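Local coordinates for tailspike protein (Siphovirus 9NA, PDB 3RIQ), which probably binds the lipopolysaccharide of Salmonella as a trimer of right-handed beta-helices and cleaves its O-antigen chains as an endorhamnosidase, at residues A[21-26]-A[34-39]; A[128-133]-A[274-279]; A[294-299]-A[304-309]. All blocks are in the same frame, centred on the assembly; numbering follows the deposited sequence.

Interaction 1. Residues A[21-26]-A[34-39]; sequences MTLQEA and LLIDID
Leu23, on the first turn of helix 23-29, sets its CD1 methyl against CD1 of Ile36 on strand 33-36, the two carbons 3.8 Å apart and their side chains crossing at about a right angle. One turn further along the helix, Ala26 points its CB at the strand and meets CD1 of Leu34, also at 3.8 Å. The other branch of Leu34, CD2, lies more loosely beside Leu23 CD1 at 4.4 Å. All four residues are buried and no hydrogen bond crosses the contact, so it is held by shape and hydrophobic burial. Branched leucine and isoleucine on the strand offer methyls to the helix. Alanine suits its place because its single methyl lets the helix come near, with 7.3 Å between the CA atoms of Ala26 and Leu34. Leucine suits the helix start by its length: with CG swung opposite the backbone N (chi1 -169°), CD1 reaches a strand that its CB does not face.

At the N-terminal end of the helix, a capping box fixes where it begins. Thr22, the N-cap, accepts from Glu25 N through OG1 at 3.0 Å, while Glu25 folds back so that OE1 takes both Met21 N (2.8 Å) and Thr22 N (3.0 Å), the latter from 50° above the carboxylate plane. Leu23 N is hydrogen-bonded to Tyr40 OH.

Phe63 of strand 63-65 packs against Leu23 and Ile36, and Val15 touches Leu34. Strand 33-36 runs parallel between strands 14-16 and 56-59, with helix 23-29 packed against it near the N-terminal end of the beta-helix.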
loop_
_atom_site.group_PDB
_atom_site.type_symbol
_atom_site.label_atom_id
_atom_site.label_comp_id
_atom_site.label_asym_id
_atom_site.label_seq_id
_atom_site.Cartn_x
_atom_site.Cartn_y
_atom_site.Cartn_z
ATOM N N MET A 21 7.164 25.704 -44.813
ATOM C CA MET A 21 7.998 26.653 -44.069
ATOM C C MET A 21 7.566 26.777 -42.616
ATOM O O MET A 21 8.407 26.968 -41.732
ATOM C CB MET A 21 8.008 28.032 -44.740
ATOM C CG MET A 21 8.840 28.088 -46.013
ATOM S SD MET A 21 10.574 27.687 -45.688
ATOM C CE MET A 21 11.166 29.158 -44.845
ATOM N N THR A 22 6.261 26.662 -42.359
ATOM C CA THR A 22 5.727 26.903 -41.008
ATOM C C THR A 22 4.873 25.725 -40.556
ATOM O O THR A 22 4.314 24.975 -41.382
ATOM C CB THR A 22 4.852 28.176 -40.913
ATOM O OG1 THR A 22 3.659 28.004 -41.668
ATOM C CG2 THR A 22 5.595 29.443 -41.410
ATOM N N LEU A 23 4.691 25.633 -39.242
ATOM C CA LEU A 23 3.790 24.663 -38.658
ATOM C C LEU A 23 2.330 24.928 -39.056
ATOM O O LEU A 23 1.577 23.982 -39.313
ATOM C CB LEU A 23 3.949 24.657 -37.137
ATOM C CG LEU A 23 3.266 23.508 -36.410
ATOM C CD1 LEU A 23 3.597 22.113 -36.995
ATOM C CD2 LEU A 23 3.675 23.626 -34.893
ATOM N N GLN A 24 1.950 26.198 -39.182
ATOM C CA GLN A 24 0.600 26.524 -39.663
ATOM C C GLN A 24 0.364 25.992 -41.085
ATOM O O GLN A 24 -0.688 25.389 -41.366
ATOM C CB GLN A 24 0.335 28.039 -39.632
ATOM C CG GLN A 24 -1.055 28.402 -40.218
ATOM C CD GLN A 24 -2.157 27.871 -39.295
ATOM O OE1 GLN A 24 -2.321 28.351 -38.167
ATOM N NE2 GLN A 24 -2.849 26.826 -39.736
ATOM N N GLU A 25 1.338 26.162 -41.976
ATOM C CA GLU A 25 1.148 25.629 -43.340
ATOM C C GLU A 25 0.949 24.109 -43.324
ATOM O O GLU A 25 0.104 23.567 -44.042
ATOM C CB GLU A 25 2.352 25.979 -44.209
ATOM C CG GLU A 25 2.404 27.434 -44.651
ATOM C CD GLU A 25 3.783 27.904 -45.084
ATOM O OE1 GLU A 25 4.774 27.169 -44.895
ATOM O OE2 GLU A 25 3.871 29.036 -45.595
ATOM N N ALA A 26 1.703 23.421 -42.467
ATOM C CA ALA A 26 1.574 21.967 -42.331
ATOM C C ALA A 26 0.196 21.589 -41.736
ATOM O O ALA A 26 -0.471 20.675 -42.233
ATOM C CB ALA A 26 2.726 21.412 -41.472
ATOM N N LEU A 34 -0.053 14.253 -39.058
ATOM C CA LEU A 34 0.884 15.358 -39.214
ATOM C C LEU A 34 2.187 14.877 -38.603
ATOM O O LEU A 34 2.236 14.618 -37.395
ATOM C CB LEU A 34 0.338 16.637 -38.537
ATOM C CG LEU A 34 1.357 17.762 -38.284
ATOM C CD1 LEU A 34 2.099 18.191 -39.544
ATOM C CD2 LEU A 34 0.616 18.922 -37.617
ATOM N N LEU A 35 3.211 14.702 -39.430
ATOM C CA LEU A 35 4.510 14.202 -38.965
ATOM C C LEU A 35 5.477 15.358 -38.726
ATOM O O LEU A 35 5.718 16.152 -39.634
ATOM C CB LEU A 35 5.086 13.208 -39.994
ATOM C CG LEU A 35 6.511 12.713 -39.714
ATOM C CD1 LEU A 35 6.468 11.752 -38.511
ATOM C CD2 LEU A 35 7.087 12.023 -40.958
ATOM N N ILE A 36 6.019 15.453 -37.514
ATOM C CA ILE A 36 7.060 16.476 -37.224
ATOM C C ILE A 36 8.400 15.778 -37.458
ATOM O O ILE A 36 8.940 15.133 -36.559
ATOM C CB ILE A 36 6.933 17.049 -35.794
ATOM C CG1 ILE A 36 5.475 17.488 -35.491
ATOM C CG2 ILE A 36 7.933 18.173 -35.576
ATOM C CD1 ILE A 36 4.944 18.609 -36.345
ATOM N N ASP A 37 8.913 15.884 -38.696
ATOM C CA ASP A 37 10.108 15.126 -39.096
ATOM C C ASP A 37 11.413 15.923 -39.030
ATOM O O ASP A 37 12.462 15.355 -39.271
ATOM C CB ASP A 37 9.914 14.502 -40.499
ATOM C CG ASP A 37 9.656 15.540 -41.589
ATOM O OD1 ASP A 37 9.146 16.655 -41.297
ATOM O OD2 ASP A 37 9.941 15.204 -42.772
ATOM N N ILE A 38 11.343 17.217 -38.723
ATOM C CA ILE A 38 12.537 18.052 -38.582
ATOM C C ILE A 38 12.288 19.026 -37.442
ATOM O O ILE A 38 11.139 19.359 -37.122
ATOM C CB ILE A 38 12.933 18.795 -39.891
ATOM C CG1 ILE A 38 11.788 19.672 -40.414
ATOM C CG2 ILE A 38 13.460 17.804 -40.962
ATOM C CD1 ILE A 38 12.240 20.658 -41.469
ATOM N N ASP A 39 13.369 19.436 -36.775
ATOM C CA ASP A 39 13.231 20.372 -35.651
ATOM C C ASP A 39 12.578 21.673 -36.162
ATOM O O ASP A 39 12.824 22.106 -37.300
ATOM C CB ASP A 39 14.591 20.721 -35.060
ATOM C CG ASP A 39 15.179 19.628 -34.206
ATOM O OD1 ASP A 39 14.493 18.649 -33.827
ATOM O OD2 ASP A 39 16.380 19.750 -33.923
#

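Interaction 2. Residues A[128-133]-A[274-279]; sequences DHDIWA and QCYYDG
Tyr276 and Tyr277 reach from the loop after strand 266-273 to the loop that holds Asp128, His129 and Asp130. Acids meet a ring first. Asp128 OD1 lies 4.1 Å from Tyr276 CE2, with the carboxylate turned 51° from the ring. Asp130 and the same tyrosine approach from opposite directions, carboxylate plane 31° from the ring, Asp130 OD2 3.9 Å from Tyr276 OH. Both approaches are loose. Arg96 holds the carboxylates more firmly, through salt bridges to Asp130 OD2 and Asp128 OD1, the latter also hydrogen-bonded to Tyr122 OH. Aspartate suits both places, its short arm offering oxygens to the shared arginine.

Beside these, His129 and Tyr277 cross at about a right angle, with His129 NE2 3.4 Å from Tyr277 OH, a hydroxyl that is hydrogen-bonded to Asn127 O.

Asp128 O, accepting from Ile131 N at 3.1 Å and Trp132 N at 2.9 Å, shapes the acidic loop. Tyrosine suits the facing loop: its long side chain carries a rigid ring across much of the 9.2 Å between the CA atoms of Asp128 and Tyr276. This is a long insertion laid against a turn between two strands of one coil of a right-handed beta-helix.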
loop_
_atom_site.group_PDB
_atom_site.type_symbol
_atom_site.label_atom_id
_atom_site.label_comp_id
_atom_site.label_asym_id
_atom_site.label_seq_id
_atom_site.Cartn_x
_atom_site.Cartn_y
_atom_site.Cartn_z
ATOM N N ASP A 128 12.664 32.012 -4.312
ATOM C CA ASP A 128 14.051 31.738 -3.886
ATOM C C ASP A 128 14.534 32.860 -2.980
ATOM O O ASP A 128 15.420 33.659 -3.333
ATOM C CB ASP A 128 15.005 31.546 -5.071
ATOM C CG ASP A 128 14.639 30.345 -5.930
ATOM O OD1 ASP A 128 14.394 29.241 -5.380
ATOM O OD2 ASP A 128 14.557 30.512 -7.158
ATOM N N HIS A 129 13.942 32.879 -1.789
ATOM C CA HIS A 129 14.102 33.986 -0.844
ATOM C C HIS A 129 15.556 34.214 -0.447
ATOM O O HIS A 129 15.939 35.344 -0.166
ATOM C CB HIS A 129 13.210 33.769 0.385
ATOM C CG HIS A 129 11.756 33.599 0.056
ATOM N ND1 HIS A 129 11.047 34.512 -0.699
ATOM C CD2 HIS A 129 10.873 32.627 0.399
ATOM C CE1 HIS A 129 9.796 34.101 -0.822
ATOM N NE2 HIS A 129 9.663 32.960 -0.165
ATOM N N ASP A 130 16.357 33.146 -0.448
ATOM C CA ASP A 130 17.770 33.224 -0.057
ATOM C C ASP A 130 18.694 33.979 -1.041
ATOM O O ASP A 130 19.699 34.563 -0.620
ATOM C CB ASP A 130 18.341 31.823 0.263
ATOM C CG ASP A 130 18.310 30.861 -0.936
ATOM O OD1 ASP A 130 17.588 31.130 -1.909
ATOM O OD2 ASP A 130 19.002 29.813 -0.894
ATOM N N ILE A 131 18.359 33.980 -2.335
ATOM C CA ILE A 131 19.242 34.589 -3.346
ATOM C C ILE A 131 18.598 35.664 -4.250
ATOM O O ILE A 131 19.315 36.358 -4.959
ATOM C CB ILE A 131 19.955 33.537 -4.259
ATOM C CG1 ILE A 131 18.949 32.773 -5.138
ATOM C CG2 ILE A 131 20.859 32.595 -3.421
ATOM C CD1 ILE A 131 19.614 31.864 -6.202
ATOM N N TRP A 132 17.265 35.755 -4.239
ATOM C CA TRP A 132 16.495 36.593 -5.201
ATOM C C TRP A 132 17.026 38.030 -5.235
ATOM O O TRP A 132 17.389 38.553 -6.298
ATOM C CB TRP A 132 14.985 36.544 -4.871
ATOM C CG TRP A 132 14.065 37.260 -5.853
ATOM C CD1 TRP A 132 13.152 38.246 -5.556
ATOM C CD2 TRP A 132 13.969 37.042 -7.276
ATOM N NE1 TRP A 132 12.499 38.647 -6.701
ATOM C CE2 TRP A 132 12.985 37.934 -7.769
ATOM C CE3 TRP A 132 14.637 36.196 -8.185
ATOM C CZ2 TRP A 132 12.635 37.991 -9.129
ATOM C CZ3 TRP A 132 14.285 36.251 -9.542
ATOM C CH2 TRP A 132 13.292 37.148 -9.998
ATOM N N ALA A 133 17.143 38.638 -4.056
ATOM C CA ALA A 133 17.664 40.007 -3.949
ATOM C C ALA A 133 19.128 40.191 -4.389
ATOM O O ALA A 133 19.541 41.318 -4.662
ATOM C CB ALA A 133 17.453 40.554 -2.529
ATOM N N GLN A 274 13.226 15.516 -3.067
ATOM C CA GLN A 274 13.963 16.788 -2.927
ATOM C C GLN A 274 13.327 17.974 -3.650
ATOM O O GLN A 274 14.031 18.767 -4.281
ATOM C CB GLN A 274 15.426 16.623 -3.331
ATOM C CG GLN A 274 16.171 15.683 -2.377
ATOM C CD GLN A 274 17.623 15.499 -2.790
ATOM O OE1 GLN A 274 17.942 15.274 -3.983
ATOM N NE2 GLN A 274 18.519 15.601 -1.821
ATOM N N CYS A 275 12.004 18.130 -3.550
ATOM C CA CYS A 275 11.412 19.425 -3.996
ATOM C C CYS A 275 11.775 20.520 -2.976
ATOM O O CYS A 275 12.135 20.219 -1.826
ATOM C CB CYS A 275 9.901 19.331 -4.186
ATOM S SG CYS A 275 8.978 18.920 -2.668
ATOM N N TYR A 276 11.733 21.775 -3.409
ATOM C CA TYR A 276 12.144 22.859 -2.518
ATOM C C TYR A 276 11.033 23.304 -1.576
ATOM O O TYR A 276 11.317 23.794 -0.466
ATOM C CB TYR A 276 12.701 24.034 -3.321
ATOM C CG TYR A 276 13.452 25.049 -2.494
ATOM C CD1 TYR A 276 14.563 24.681 -1.699
ATOM C CD2 TYR A 276 13.094 26.394 -2.534
ATOM C CE1 TYR A 276 15.292 25.649 -0.959
ATOM C CE2 TYR A 276 13.812 27.352 -1.832
ATOM C CZ TYR A 276 14.905 26.967 -1.017
ATOM O OH TYR A 276 15.624 27.924 -0.295
ATOM N N TYR A 277 9.766 23.119 -1.990
ATOM C CA TYR A 277 8.674 23.312 -1.053
ATOM C C TYR A 277 8.110 21.951 -0.598
ATOM O O TYR A 277 8.883 21.133 -0.065
ATOM C CB TYR A 277 7.669 24.334 -1.588
ATOM C CG TYR A 277 8.220 25.750 -1.443
ATOM C CD1 TYR A 277 7.965 26.484 -0.272
ATOM C CD2 TYR A 277 9.065 26.312 -2.400
ATOM C CE1 TYR A 277 8.470 27.782 -0.108
ATOM C CE2 TYR A 277 9.578 27.595 -2.253
ATOM C CZ TYR A 277 9.293 28.331 -1.107
ATOM O OH TYR A 277 9.818 29.612 -0.957
ATOM N N ASP A 278 6.828 21.649 -0.811
ATOM C CA ASP A 278 6.201 20.553 -0.040
ATOM C C ASP A 278 6.049 19.299 -0.899
ATOM O O ASP A 278 5.738 19.388 -2.093
ATOM C CB ASP A 278 4.830 21.024 0.452
ATOM C CG ASP A 278 4.929 22.393 1.085
ATOM O OD1 ASP A 278 5.827 22.543 1.949
ATOM O OD2 ASP A 278 4.205 23.325 0.662
ATOM N N GLY A 279 6.276 18.132 -0.310
ATOM C CA GLY A 279 6.235 16.882 -1.093
ATOM C C GLY A 279 4.987 16.757 -1.958
ATOM O O GLY A 279 5.059 16.346 -3.127
#

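Interaction 3. Residues A[294-299]-A[304-309]; sequences DDYTLA and FQLPTQ
The ring of Tyr296 is met obliquely by two neighbours, Leu306 near its root and Pro307 further out, both on the side of its CD2 and CE2 atoms. Leu306 CD2 rests 3.7 Å from Tyr296 CB and 3.9 Å from Tyr296 CD2, filling the angle where the ring leaves the backbone. Beyond it, Pro307 CG lies 3.8 Å from Tyr296 CE2, and Pro307 CD 4.0 Å from the same ring carbon. The tyrosine's CG sits beside the backbone N and opposite the carbonyl carbon (chi1 -67°), which sends the ring out toward Pro307.

Tyr263 touches Tyr296 from outside the two segments, and Arg261 packs on Leu306. Asp295 steadies the root of the tyrosine: its OD1, using the anti lone pair, takes Tyr296 N at 2.8 Å. The same oxygen also accepts from Tyr263 OH, while Asp295 OD2 is hydrogen-bonded to Ser259 OG. In the other segment, Pro307 stands at the centre of an inverse gamma turn, closed by a weak hydrogen bond from Thr308 N to Leu306 O. Proline suits it, since its ring restricts phi and supplies a stiff apolar surface.

No hydrogen bond joins the two segments, and tyrosine suits a partly buried place because its ring carbons can pack while its hydroxyl tolerates water. The chemistry implies a loop closed by dispersion and hydrophobic burial, while the acid of one segment spends its oxygens on its own backbone, Ser259 and Tyr263.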
loop_
_atom_site.group_PDB
_atom_site.type_symbol
_atom_site.label_atom_id
_atom_site.label_comp_id
_atom_site.label_asym_id
_atom_site.label_seq_id
_atom_site.Cartn_x
_atom_site.Cartn_y
_atom_site.Cartn_z
ATOM N N ASP A 294 -16.332 33.410 -6.958
ATOM C CA ASP A 294 -16.845 32.295 -7.785
ATOM C C ASP A 294 -16.424 30.945 -7.131
ATOM O O ASP A 294 -15.894 30.021 -7.769
ATOM C CB ASP A 294 -16.383 32.406 -9.250
ATOM C CG ASP A 294 -16.902 33.655 -9.942
ATOM O OD1 ASP A 294 -18.037 34.108 -9.632
ATOM O OD2 ASP A 294 -16.173 34.187 -10.796
ATOM N N ASP A 295 -16.650 30.872 -5.819
ATOM C CA ASP A 295 -16.363 29.691 -5.025
ATOM C C ASP A 295 -17.223 29.841 -3.772
ATOM O O ASP A 295 -17.931 30.863 -3.585
ATOM C CB ASP A 295 -14.859 29.616 -4.675
ATOM C CG ASP A 295 -14.348 28.192 -4.525
ATOM O OD1 ASP A 295 -15.088 27.342 -4.006
ATOM O OD2 ASP A 295 -13.177 27.934 -4.921
ATOM N N TYR A 296 -17.155 28.867 -2.870
ATOM C CA TYR A 296 -17.885 29.006 -1.608
ATOM C C TYR A 296 -17.431 30.229 -0.809
ATOM O O TYR A 296 -16.229 30.541 -0.749
ATOM C CB TYR A 296 -17.680 27.780 -0.717
ATOM C CG TYR A 296 -18.289 26.494 -1.235
ATOM C CD1 TYR A 296 -19.675 26.281 -1.195
ATOM C CD2 TYR A 296 -17.490 25.493 -1.766
ATOM C CE1 TYR A 296 -20.249 25.103 -1.649
ATOM C CE2 TYR A 296 -18.059 24.297 -2.231
ATOM C CZ TYR A 296 -19.439 24.118 -2.176
ATOM O OH TYR A 296 -20.014 22.946 -2.649
ATOM N N THR A 297 -18.393 30.918 -0.195
ATOM C CA THR A 297 -18.080 32.086 0.630
ATOM C C THR A 297 -17.427 31.691 1.972
ATOM O O THR A 297 -17.535 30.527 2.407
ATOM C CB THR A 297 -19.334 32.920 0.929
ATOM O OG1 THR A 297 -20.218 32.156 1.743
ATOM C CG2 THR A 297 -20.047 33.305 -0.365
ATOM N N LEU A 298 -16.804 32.669 2.636
ATOM C CA LEU A 298 -16.295 32.464 3.990
ATOM C C LEU A 298 -17.408 32.033 4.953
ATOM O O LEU A 298 -17.197 31.210 5.856
ATOM C CB LEU A 298 -15.606 33.726 4.512
ATOM C CG LEU A 298 -14.348 34.159 3.764
ATOM C CD1 LEU A 298 -13.867 35.520 4.295
ATOM C CD2 LEU A 298 -13.242 33.105 3.837
ATOM N N ALA A 299 -18.614 32.570 4.765
ATOM C CA ALA A 299 -19.716 32.201 5.635
ATOM C C ALA A 299 -20.165 30.750 5.429
ATOM O O ALA A 299 -20.581 30.073 6.386
ATOM C CB ALA A 299 -20.872 33.139 5.442
ATOM N N PHE A 304 -9.545 27.432 5.222
ATOM C CA PHE A 304 -8.883 26.121 5.364
ATOM C C PHE A 304 -9.873 24.975 5.453
ATOM O O PHE A 304 -9.462 23.833 5.610
ATOM C CB PHE A 304 -7.872 26.028 6.534
ATOM C CG PHE A 304 -6.793 27.077 6.509
ATOM C CD1 PHE A 304 -6.000 27.266 5.372
ATOM C CD2 PHE A 304 -6.552 27.869 7.647
ATOM C CE1 PHE A 304 -4.973 28.211 5.369
ATOM C CE2 PHE A 304 -5.511 28.847 7.670
ATOM C CZ PHE A 304 -4.720 29.020 6.527
ATOM N N GLN A 305 -11.173 25.259 5.346
ATOM C CA GLN A 305 -12.189 24.206 5.580
ATOM C C GLN A 305 -13.131 23.957 4.392
ATOM O O GLN A 305 -14.263 23.477 4.559
ATOM C CB GLN A 305 -12.975 24.516 6.866
ATOM C CG GLN A 305 -12.067 24.644 8.073
ATOM C CD GLN A 305 -12.799 24.823 9.383
ATOM O OE1 GLN A 305 -14.021 25.006 9.429
ATOM N NE2 GLN A 305 -12.034 24.800 10.476
ATOM N N LEU A 306 -12.672 24.260 3.177
ATOM C CA LEU A 306 -13.514 23.966 2.011
ATOM C C LEU A 306 -13.722 22.465 1.879
ATOM O O LEU A 306 -12.796 21.694 2.182
ATOM C CB LEU A 306 -12.860 24.512 0.722
ATOM C CG LEU A 306 -12.880 26.044 0.597
ATOM C CD1 LEU A 306 -11.887 26.559 -0.467
ATOM C CD2 LEU A 306 -14.332 26.516 0.310
ATOM N N PRO A 307 -14.885 22.030 1.351
ATOM C CA PRO A 307 -15.119 20.600 1.204
ATOM C C PRO A 307 -14.475 20.036 -0.077
ATOM O O PRO A 307 -15.139 19.677 -1.044
ATOM C CB PRO A 307 -16.648 20.496 1.221
ATOM C CG PRO A 307 -17.092 21.772 0.457
ATOM C CD PRO A 307 -16.067 22.822 0.933
ATOM N N THR A 308 -13.157 19.992 -0.067
ATOM C CA THR A 308 -12.423 19.610 -1.272
ATOM C C THR A 308 -12.617 18.145 -1.657
ATOM O O THR A 308 -12.586 17.835 -2.851
ATOM C CB THR A 308 -10.939 19.976 -1.156
ATOM O OG1 THR A 308 -10.429 19.529 0.118
ATOM C CG2 THR A 308 -10.777 21.502 -1.237
ATOM N N GLN A 309 -12.772 17.233 -0.676
ATOM C CA GLN A 309 -13.068 15.803 -0.982
ATOM C C GLN A 309 -12.053 15.190 -1.947
ATOM O O GLN A 309 -12.423 14.442 -2.839
ATOM C CB GLN A 309 -14.476 15.652 -1.587
ATOM C CG GLN A 309 -15.647 15.941 -0.617
ATOM C CD GLN A 309 -16.947 15.291 -1.125
ATOM O OE1 GLN A 309 -17.100 14.053 -1.083
ATOM N NE2 GLN A 309 -17.855 16.098 -1.638
#

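From the N terminus, interaction 1 comes first and closes a short loop, only seven residues separating its segments, where helix 23-29 turns back onto strand 33-36. Interaction 2 closes a far longer loop: 140 residues lie between 128-133 and 274-279, so it ties the long insertion between strands 79-87 and 146-151 to a later coil of the beta-helix. Interaction 3 follows within the single excursion between strands 281-282 and 311-318, with four residues between its segments. The three are in series, none nested or crossing. Interactions 2 and 3 have centres 28 Å apart and nearest atoms about 11 Å apart, whereas interaction 1 lies 39 Å and 46 Å from them, centre to centre.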